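Local structure of flavoenzyme PA4991 (Pseudomonas aeruginosa PAO1, 5EZ7) at residues Met233-Leu242 / Leu300-Gln309. The protein probably acts as an FAD-dependent oxidoreductase of the DAO family, binding one FAD per monomer, although its physiological substrate is unknown. Residues are numbered along the deposited sequence; the frame is centred on the assembly and turned at random.
Sequences MVKAATLKPL and LPWIDLGQAQ
Leu239 sets its CD2 methyl over the seam between Leu305 and Ile303, 3.4 Å from Leu305 CD2 and 3.9 Å from Ile303 CG2, crossing each side chain at about a right angle. Val234 extends this apolar patch. Its chi1 of -160° turns CG1 away from the backbone N and onto CB of Ala308, 3.6 Å off, which also meets CB of Ala236. Farther along, Leu242 and Leu300 reach toward each other and touch tip to tip. Trp269 of strand 267-272 backs this packed side, touching Leu239, Leu300 and Ile303.

The solvent side is looser and more polar. Thr238 OG1 donates to Asp304 O (2.7 Å), tilted 29° from the carbonyl plane, while Asp304 OD1 accepts from Gly306 N in an Asx turn. Lys240 meets Ile303 CD1 mainly through CG and NZ, the bend at chi4 (87°) turning NZ back toward that methyl.

Lys235 N to Gln309 O (2.7 Å) and Gln309 N to Lys235 O (2.8 Å) make an antiparallel hydrogen-bonded pair. The exposed Gln309 runs alongside buried Lys235, whose NZ continues to a salt bridge with Asp264. Strand 309-320 joins the end of strand 224-236 as an edge strand of the large mixed sheet, distinct from the Rossmann-type FAD-binding part, in this two-part DAO-family fold.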
# COMPACT_ATOMS: atom_id res chain seq x y z
N MET A 233 9.49 -6.64 13.98
CA MET A 233 8.42 -6.09 14.84
C MET A 233 8.85 -6.30 16.31
O MET A 233 9.26 -7.42 16.67
CB MET A 233 7.08 -6.79 14.60
CG MET A 233 6.44 -6.56 13.24
SD MET A 233 4.96 -7.56 12.89
CE MET A 233 5.67 -9.15 12.60
N VAL A 234 8.74 -5.25 17.13
CA VAL A 234 8.91 -5.36 18.59
C VAL A 234 7.61 -4.97 19.27
O VAL A 234 7.06 -3.90 19.00
CB VAL A 234 9.95 -4.37 19.15
CG1 VAL A 234 10.43 -4.84 20.51
CG2 VAL A 234 11.09 -4.21 18.21
N LYS A 235 7.16 -5.81 20.19
CA LYS A 235 5.96 -5.54 20.97
C LYS A 235 6.25 -5.43 22.50
O LYS A 235 6.81 -6.31 23.09
CB LYS A 235 4.95 -6.65 20.71
CG LYS A 235 3.65 -6.43 21.48
CD LYS A 235 2.48 -7.29 20.97
CE LYS A 235 1.28 -7.01 21.88
NZ LYS A 235 0.13 -7.92 21.67
N ALA A 236 5.83 -4.34 23.11
CA ALA A 236 6.00 -4.14 24.52
C ALA A 236 5.04 -3.10 25.04
O ALA A 236 4.53 -2.28 24.32
CB ALA A 236 7.43 -3.70 24.78
N ALA A 237 4.80 -3.15 26.32
CA ALA A 237 4.07 -2.12 27.04
C ALA A 237 4.82 -0.78 27.14
O ALA A 237 4.21 0.26 27.31
CB ALA A 237 3.80 -2.64 28.48
N THR A 238 6.15 -0.82 27.10
CA THR A 238 6.99 0.35 27.42
C THR A 238 7.25 1.27 26.22
O THR A 238 7.88 2.33 26.35
CB THR A 238 8.37 -0.09 28.03
OG1 THR A 238 9.04 -0.97 27.11
CG2 THR A 238 8.19 -0.80 29.35
N LEU A 239 6.78 0.88 25.04
CA LEU A 239 7.10 1.64 23.85
C LEU A 239 6.37 3.00 23.88
O LEU A 239 5.35 3.13 24.51
CB LEU A 239 6.76 0.88 22.58
CG LEU A 239 7.34 -0.52 22.52
CD1 LEU A 239 6.90 -1.14 21.19
CD2 LEU A 239 8.84 -0.56 22.67
N LYS A 240 7.00 4.01 23.30
CA LYS A 240 6.41 5.32 23.15
C LYS A 240 6.32 5.59 21.65
O LYS A 240 7.17 5.11 20.87
CB LYS A 240 7.25 6.37 23.87
CG LYS A 240 7.37 6.11 25.36
CD LYS A 240 7.70 7.37 26.14
CE LYS A 240 7.86 7.15 27.65
NZ LYS A 240 9.25 6.74 28.03
N PRO A 241 5.26 6.32 21.24
CA PRO A 241 5.07 6.54 19.80
C PRO A 241 6.28 7.25 19.11
O PRO A 241 6.90 8.16 19.67
CB PRO A 241 3.81 7.39 19.72
CG PRO A 241 3.23 7.44 21.09
CD PRO A 241 4.23 6.97 22.08
N LEU A 242 6.57 6.77 17.90
CA LEU A 242 7.64 7.20 17.10
C LEU A 242 7.39 6.86 15.62
O LEU A 242 7.00 5.69 15.26
CB LEU A 242 8.87 6.46 17.55
CG LEU A 242 10.17 6.73 16.80
CD1 LEU A 242 10.52 8.24 16.76
CD2 LEU A 242 11.21 5.91 17.50
N LEU A 300 17.77 4.29 20.98
CA LEU A 300 16.70 4.57 21.95
C LEU A 300 16.95 3.82 23.28
O LEU A 300 16.12 3.10 23.79
CB LEU A 300 15.36 4.14 21.35
CG LEU A 300 14.93 4.94 20.11
CD1 LEU A 300 13.84 4.23 19.34
CD2 LEU A 300 14.46 6.32 20.50
N PRO A 301 18.12 3.99 23.88
CA PRO A 301 18.43 3.26 25.13
C PRO A 301 17.49 3.51 26.35
O PRO A 301 17.45 2.70 27.25
CB PRO A 301 19.83 3.72 25.47
CG PRO A 301 19.98 5.04 24.77
CD PRO A 301 19.15 4.99 23.55
N TRP A 302 16.74 4.61 26.35
CA TRP A 302 15.85 4.97 27.46
C TRP A 302 14.54 4.16 27.46
O TRP A 302 13.76 4.31 28.38
CB TRP A 302 15.57 6.49 27.48
CG TRP A 302 15.23 7.09 26.15
CD1 TRP A 302 13.97 7.24 25.60
CD2 TRP A 302 16.14 7.57 25.17
NE1 TRP A 302 14.06 7.80 24.36
CE2 TRP A 302 15.38 8.03 24.06
CE3 TRP A 302 17.53 7.69 25.11
CZ2 TRP A 302 15.96 8.58 22.91
CZ3 TRP A 302 18.12 8.23 23.95
CH2 TRP A 302 17.33 8.67 22.87
N ILE A 303 14.30 3.35 26.43
CA ILE A 303 13.16 2.44 26.35
C ILE A 303 13.57 0.98 26.64
O ILE A 303 14.20 0.34 25.80
CB ILE A 303 12.51 2.51 24.93
CG1 ILE A 303 12.09 3.94 24.54
CG2 ILE A 303 11.26 1.61 24.85
CD1 ILE A 303 11.03 4.58 25.42
N ASP A 304 13.19 0.47 27.83
CA ASP A 304 13.50 -0.92 28.27
C ASP A 304 12.73 -1.96 27.43
O ASP A 304 11.51 -2.07 27.53
CB ASP A 304 13.18 -1.13 29.76
CG ASP A 304 13.80 -2.44 30.36
OD1 ASP A 304 14.31 -3.32 29.62
OD2 ASP A 304 13.79 -2.58 31.60
N LEU A 305 13.48 -2.70 26.63
CA LEU A 305 12.95 -3.76 25.79
C LEU A 305 13.10 -5.17 26.40
O LEU A 305 12.75 -6.15 25.76
CB LEU A 305 13.59 -3.68 24.39
CG LEU A 305 13.31 -2.34 23.65
CD1 LEU A 305 14.06 -2.28 22.32
CD2 LEU A 305 11.82 -2.06 23.41
N GLY A 306 13.57 -5.27 27.64
CA GLY A 306 13.71 -6.59 28.29
C GLY A 306 12.46 -7.49 28.32
O GLY A 306 12.56 -8.72 28.35
N GLN A 307 11.28 -6.89 28.31
CA GLN A 307 10.05 -7.65 28.36
C GLN A 307 9.35 -7.74 27.00
O GLN A 307 8.23 -8.22 26.93
CB GLN A 307 9.15 -6.99 29.39
CG GLN A 307 9.83 -6.95 30.74
CD GLN A 307 9.12 -7.83 31.70
OE1 GLN A 307 9.11 -9.06 31.55
NE2 GLN A 307 8.46 -7.21 32.68
N ALA A 308 10.03 -7.33 25.94
CA ALA A 308 9.43 -7.18 24.65
C ALA A 308 9.31 -8.52 23.97
O ALA A 308 10.11 -9.42 24.21
CB ALA A 308 10.25 -6.25 23.80
N GLN A 309 8.31 -8.66 23.12
CA GLN A 309 8.29 -9.78 22.19
C GLN A 309 8.80 -9.29 20.83
O GLN A 309 8.59 -8.12 20.50
CB GLN A 309 6.90 -10.33 22.02
CG GLN A 309 6.27 -10.90 23.29
CD GLN A 309 4.83 -11.18 22.99
OE1 GLN A 309 3.99 -10.30 23.16
NE2 GLN A 309 4.56 -12.32 22.39